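Side-chain contacts in geranylgeranyl pyrophosphate synthetase (Pyrococcus horikoshii, PDB 1WY0), which probably condenses isopentenyl diphosphate with allylic diphosphates to build geranylgeranyl diphosphate, a C20 isoprenoid precursor: residues A[90-93]-A[94-97]; A[116-119]-A[120-124]; A[254-257]-A[258-262]. All blocks are in the same frame, centred on the assembly; numbering follows the deposited sequence.

Contact 1. Residues A[90-93]-A[94-97]; sequences DMDE and TRRG
Asp92 and Arg95, three residues apart in the loop that follows helix 69-90, meet through charge. Asp92 OD2 lies 4.0 Å from Arg95 NH2, a long salt bridge with no N-H aimed at the oxygen. The oxygen sits well out of the guanidinium plane, and the carboxylate plane is turned 60° from that plane. The two side chains cross at about a right angle; the bend at the third torsion of Arg95 (chi3 -75°) turns its head toward Asp87, whose OD2 forms a salt bridge with NE and is the stronger partner. Otherwise mainly neighbours in sequence approach, such as Thr94 CG2 and Glu93 CB at 3.8 Å. The loop is held by Thr100, whose OG1 hydrogen-bonds to the carbonyl oxygens of Asp92 and Glu93. Asp90 closes what is, by sequence, the first aspartate-rich (DDxxD) motif, and Arg95-Gly97 follow it; in relatives the aspartates bind the magnesium ions that hold the allylic diphosphate, and the arginines bind diphosphate. Asp87 and Asp92 also bring like charges close, so the guanidinium of Arg95, gripped through NE by Asp87 and drawn to Asp92 through space, probably eases their repulsion.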
# COMPACT_ATOMS: atom_id res chain seq x y z
N ASP A 90 0.05 3.92 -15.61
CA ASP A 90 0.68 4.26 -16.88
C ASP A 90 0.13 3.44 -18.04
O ASP A 90 0.44 3.71 -19.20
CB ASP A 90 2.20 4.05 -16.78
CG ASP A 90 2.90 5.14 -15.97
OD1 ASP A 90 2.27 5.75 -15.08
OD2 ASP A 90 4.11 5.39 -16.21
N MET A 91 -0.69 2.44 -17.73
CA MET A 91 -1.24 1.58 -18.77
C MET A 91 -0.10 0.85 -19.49
O MET A 91 -0.16 0.60 -20.69
CB MET A 91 -2.06 2.41 -19.77
CG MET A 91 -3.26 3.12 -19.14
SD MET A 91 -4.28 4.06 -20.32
CE MET A 91 -5.45 2.75 -20.87
N ASP A 92 0.94 0.50 -18.73
CA ASP A 92 2.10 -0.19 -19.27
C ASP A 92 1.73 -1.61 -19.70
O ASP A 92 1.19 -2.41 -18.95
CB ASP A 92 3.16 -0.26 -18.16
CG ASP A 92 4.53 -0.54 -18.77
OD1 ASP A 92 4.77 -0.07 -19.89
OD2 ASP A 92 5.35 -1.17 -18.12
N GLU A 93 2.00 -1.89 -20.99
CA GLU A 93 1.65 -3.21 -21.50
C GLU A 93 2.55 -4.31 -20.94
O GLU A 93 2.10 -5.28 -20.35
CB GLU A 93 1.72 -3.17 -23.03
CG GLU A 93 0.50 -3.81 -23.69
CD GLU A 93 -0.63 -2.81 -23.77
OE1 GLU A 93 -1.57 -3.05 -24.51
OE2 GLU A 93 -0.58 -1.81 -23.06
N THR A 94 3.87 -4.15 -21.15
CA THR A 94 4.78 -5.22 -20.75
C THR A 94 6.10 -4.71 -20.15
O THR A 94 6.89 -4.02 -20.78
CB THR A 94 5.09 -6.10 -21.97
OG1 THR A 94 6.01 -5.41 -22.83
CG2 THR A 94 3.80 -6.39 -22.75
N ARG A 95 6.30 -5.06 -18.86
CA ARG A 95 7.60 -4.87 -18.24
C ARG A 95 8.54 -5.96 -18.71
O ARG A 95 8.15 -7.08 -18.99
CB ARG A 95 7.41 -4.95 -16.72
CG ARG A 95 8.58 -4.35 -15.95
CD ARG A 95 8.16 -3.84 -14.57
NE ARG A 95 7.42 -2.58 -14.68
CZ ARG A 95 8.14 -1.45 -14.79
NH1 ARG A 95 9.46 -1.51 -14.79
NH2 ARG A 95 7.52 -0.28 -14.94
N ARG A 96 9.83 -5.59 -18.84
CA ARG A 96 10.77 -6.58 -19.35
C ARG A 96 10.24 -7.16 -20.67
O ARG A 96 9.71 -6.45 -21.52
CB ARG A 96 10.87 -7.69 -18.31
CG ARG A 96 12.31 -7.94 -17.87
CD ARG A 96 12.88 -6.77 -17.05
NE ARG A 96 12.84 -7.07 -15.62
CZ ARG A 96 13.54 -6.26 -14.81
NH1 ARG A 96 14.22 -5.23 -15.31
NH2 ARG A 96 13.54 -6.48 -13.49
N GLY A 97 10.43 -8.48 -20.83
CA GLY A 97 9.90 -9.14 -22.02
C GLY A 97 8.62 -9.90 -21.69
O GLY A 97 8.25 -10.86 -22.35

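Contact 2. Residues A[116-119]-A[120-124]; sequences LLFS and KAFEA
Phe118 swings CG opposite its own backbone N (chi1 -163°), while Phe122, one turn on, holds CG beside the N (chi1 -76°), and these choices bring the two rings together on one flank of helix 107-126. The rings form an offset edge-to-face pair, centroids 5.4 Å apart and planes at 67°. Phe122 sends CE2 over the face of Phe118, 3.6 Å from Phe118 CE1. The same ring edge also meets the backbone, Phe122 CD2 lying 3.4 Å from Phe118 O, near the ring plane. On another flank Leu116 and Lys120 run side by side; Leu116 CD1 packs on Lys120 CE at 3.9 Å, along the aliphatic part of the lysine. The lysine ends in a hydrogen bond from NZ to Leu25 O and, at 3.4 Å, a salt bridge from NZ to Glu123 OE1 that includes a weak hydrogen bond; Glu123 OE2 is paired more strongly with Arg127. This is a helix at the subunit interface of the all-helical prenyltransferase fold, and it carries the aromatic pair into the dimer: Phe122 stacks on Phe122 of the second subunit, and Phe118 meets Phe118 of that subunit with planes nearly perpendicular. Buried Ser119 OG reaches the same subunit, hydrogen-bonding to its Asn147 and Ser146. Within the chain Phe118 also stacks on Tyr81, which with Cys150 forms a site for a bound mercury ion, and Leu117 and Ala121 pack on helix 69-90. Among the backbone bonds, Lys120 N to Leu116 O is 2.8 Å, and Ser119 O accepts from Glu123 N at 3.1 Å and weakly from Phe122 N.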
# COMPACT_ATOMS: atom_id res chain seq x y z
N LEU A 116 0.34 -6.14 -1.03
CA LEU A 116 1.02 -7.20 -0.31
C LEU A 116 2.52 -6.92 -0.30
O LEU A 116 3.19 -7.09 0.71
CB LEU A 116 0.77 -8.57 -0.96
CG LEU A 116 1.61 -9.63 -0.22
CD1 LEU A 116 1.09 -9.75 1.21
CD2 LEU A 116 1.55 -10.95 -0.92
N LEU A 117 3.04 -6.54 -1.45
CA LEU A 117 4.46 -6.21 -1.56
C LEU A 117 4.84 -5.08 -0.61
O LEU A 117 5.89 -5.14 0.03
CB LEU A 117 4.79 -5.82 -3.01
CG LEU A 117 5.03 -6.98 -3.97
CD1 LEU A 117 5.13 -6.46 -5.41
CD2 LEU A 117 6.31 -7.72 -3.56
N PHE A 118 3.99 -4.07 -0.50
CA PHE A 118 4.26 -2.92 0.39
C PHE A 118 4.25 -3.38 1.85
O PHE A 118 5.14 -3.03 2.63
CB PHE A 118 3.20 -1.81 0.19
CG PHE A 118 3.62 -0.46 0.74
CD1 PHE A 118 4.95 -0.13 0.86
CD2 PHE A 118 2.68 0.48 1.14
CE1 PHE A 118 5.35 1.10 1.36
CE2 PHE A 118 3.09 1.74 1.64
CZ PHE A 118 4.43 2.03 1.75
N SER A 119 3.23 -4.15 2.21
CA SER A 119 3.10 -4.70 3.55
C SER A 119 4.33 -5.56 3.88
O SER A 119 4.84 -5.53 5.00
CB SER A 119 1.84 -5.56 3.61
OG SER A 119 1.68 -6.16 4.88
N LYS A 120 4.82 -6.33 2.91
CA LYS A 120 5.94 -7.18 3.31
C LYS A 120 7.25 -6.39 3.40
O LYS A 120 8.17 -6.74 4.14
CB LYS A 120 6.08 -8.30 2.28
CG LYS A 120 4.87 -9.25 2.30
CD LYS A 120 5.19 -10.58 2.99
CE LYS A 120 3.96 -11.48 3.11
NZ LYS A 120 4.25 -12.60 4.01
N ALA A 121 7.37 -5.23 2.78
CA ALA A 121 8.53 -4.38 2.98
C ALA A 121 8.67 -4.06 4.47
O ALA A 121 9.78 -4.05 5.01
CB ALA A 121 8.39 -3.10 2.17
N PHE A 122 7.55 -3.77 5.12
CA PHE A 122 7.61 -3.46 6.54
C PHE A 122 7.74 -4.73 7.38
O PHE A 122 8.25 -4.72 8.49
CB PHE A 122 6.32 -2.71 6.92
CG PHE A 122 6.39 -1.30 6.42
CD1 PHE A 122 7.11 -0.35 7.14
CD2 PHE A 122 5.73 -0.94 5.26
CE1 PHE A 122 7.17 0.96 6.69
CE2 PHE A 122 5.80 0.37 4.81
CZ PHE A 122 6.52 1.33 5.52
N GLU A 123 7.31 -5.87 6.86
CA GLU A 123 7.56 -7.05 7.64
C GLU A 123 9.03 -7.36 7.57
O GLU A 123 9.63 -7.84 8.53
CB GLU A 123 6.77 -8.21 7.06
CG GLU A 123 6.77 -9.40 8.01
CD GLU A 123 6.46 -10.66 7.25
OE1 GLU A 123 5.59 -10.63 6.39
OE2 GLU A 123 7.06 -11.69 7.54
N ALA A 124 9.67 -6.98 6.47
CA ALA A 124 11.12 -7.12 6.32
C ALA A 124 11.83 -6.16 7.26
O ALA A 124 12.84 -6.50 7.86
CB ALA A 124 11.53 -6.83 4.88

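Contact 3. Residues A[254-257]-A[258-262]; sequences ADEK and DKQRF
Asp258 OD2 lies 2.8 Å from Asp255 OD2 and is gripped by two outside groups, a salt bridge from Lys296 NZ and a hydrogen bond with Tyr297 OH, the same hydroxyl that binds Asp255 N and so ties the cap residue to Asp258. These two carboxylates, their planes 42° apart, stand together at the start of helix 256-264. Asp255 is its N-cap: Asp255 OD1 accepts the N-H of Asp258 N at 2.8 Å, nearly straight at 168°. With CG between its own N and carbonyl carbon (chi1 60°), Asp255 turns OD1 toward the N-H of Asp258. The first backbone bond of the turn runs from Lys259 N to Asp255 O at 3.0 Å. Alongside it the aliphatic chain of Lys259 packs on Ala254, and Lys259 CG lies 4.0 Å from Ala254 CB. The lysine head turns across to Glu256 and forms a salt bridge with OE2, although the modelled NZ to OE2 separation is doubtfully short. Asp258 and Phe262 also pack on Leu293 of helix 283-296, and Arg261 forms a salt bridge with Glu289. Two acidic groups as close as Asp255 and Asp258 would repel if both were charged; Lys296 and the amide N-H groups of the helix start probably offset that charge, and the short separation is also consistent with one of the two being protonated.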
# COMPACT_ATOMS: atom_id res chain seq x y z
N ALA A 254 11.39 27.17 -26.12
CA ALA A 254 10.99 27.22 -27.53
C ALA A 254 10.03 28.37 -27.86
O ALA A 254 9.27 28.85 -27.02
CB ALA A 254 10.36 25.88 -27.91
N ASP A 255 10.04 28.85 -29.11
CA ASP A 255 9.14 29.94 -29.50
C ASP A 255 7.77 29.33 -29.72
O ASP A 255 7.63 28.12 -29.81
CB ASP A 255 9.63 30.62 -30.79
CG ASP A 255 9.71 29.68 -31.97
OD1 ASP A 255 8.68 29.05 -32.32
OD2 ASP A 255 10.80 29.56 -32.56
N GLU A 256 6.75 30.18 -29.79
CA GLU A 256 5.38 29.72 -29.96
C GLU A 256 5.14 28.79 -31.14
O GLU A 256 4.44 27.78 -31.01
CB GLU A 256 4.44 30.92 -30.05
CG GLU A 256 4.03 31.43 -28.69
CD GLU A 256 3.36 30.36 -27.87
OE1 GLU A 256 2.38 29.76 -28.36
OE2 GLU A 256 3.82 30.11 -26.73
N LYS A 257 5.70 29.14 -32.28
CA LYS A 257 5.53 28.36 -33.47
C LYS A 257 5.98 26.90 -33.24
O LYS A 257 5.30 25.93 -33.56
CB LYS A 257 6.39 29.05 -34.52
CG LYS A 257 6.07 28.63 -35.93
CD LYS A 257 7.20 28.93 -36.92
CE LYS A 257 7.65 27.65 -37.64
NZ LYS A 257 8.99 27.84 -38.21
N ASP A 258 7.17 26.76 -32.67
CA ASP A 258 7.72 25.45 -32.42
C ASP A 258 6.95 24.68 -31.36
O ASP A 258 6.64 23.50 -31.56
CB ASP A 258 9.20 25.57 -32.07
CG ASP A 258 10.02 26.13 -33.23
OD1 ASP A 258 9.61 25.93 -34.39
OD2 ASP A 258 11.08 26.76 -33.00
N LYS A 259 6.61 25.34 -30.25
CA LYS A 259 5.79 24.81 -29.16
C LYS A 259 4.52 24.13 -29.67
O LYS A 259 4.17 23.03 -29.27
CB LYS A 259 5.42 25.97 -28.23
CG LYS A 259 6.47 26.20 -27.14
CD LYS A 259 5.84 26.68 -25.83
CE LYS A 259 6.53 27.93 -25.27
NZ LYS A 259 5.77 29.12 -25.66
N GLN A 260 3.82 24.89 -30.51
CA GLN A 260 2.53 24.46 -31.04
C GLN A 260 2.65 23.29 -32.01
O GLN A 260 1.80 22.41 -32.05
CB GLN A 260 1.82 25.62 -31.74
CG GLN A 260 1.62 26.85 -30.86
CD GLN A 260 0.90 26.51 -29.57
OE1 GLN A 260 -0.23 26.00 -29.59
NE2 GLN A 260 1.54 26.78 -28.44
N ARG A 261 3.70 23.30 -32.82
CA ARG A 261 3.88 22.17 -33.73
C ARG A 261 4.29 20.91 -32.95
O ARG A 261 3.83 19.80 -33.20
CB ARG A 261 4.96 22.56 -34.73
CG ARG A 261 5.25 21.46 -35.76
CD ARG A 261 3.97 20.87 -36.34
NE ARG A 261 4.29 19.92 -37.42
CZ ARG A 261 3.32 19.09 -37.82
NH1 ARG A 261 2.12 19.16 -37.27
NH2 ARG A 261 3.58 18.19 -38.77
N PHE A 262 5.20 21.12 -31.99
CA PHE A 262 5.63 20.01 -31.15
C PHE A 262 4.44 19.36 -30.44
O PHE A 262 4.38 18.15 -30.23
CB PHE A 262 6.60 20.59 -30.12
CG PHE A 262 7.14 19.48 -29.26
CD1 PHE A 262 8.12 18.64 -29.76
CD2 PHE A 262 6.70 19.36 -27.95
CE1 PHE A 262 8.68 17.67 -28.93
CE2 PHE A 262 7.27 18.38 -27.13
CZ PHE A 262 8.26 17.54 -27.62

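Overall arrangement
The three contacts follow one another along the chain and belong to the same all-helical polyprenyl synthetase fold, yet none touches another. Contact 1, on the loop after helix 69-90, and contact 2, within helix 107-126, have centres about 23 Å apart and nearest atoms about 10 Å apart; helix 69-90 joins them, since its end leads into contact 1 and its side packs on contact 2. Contact 3, at the start of helix 256-264, lies on the opposite side of the chain's centre from contact 2, with centres about 46 Å apart, and its centre is about 31 Å from that of contact 1. Of the three, contact 2 alone meets the second subunit, whereas contact 1 borders the probable catalytic region and contact 3 sits at the periphery.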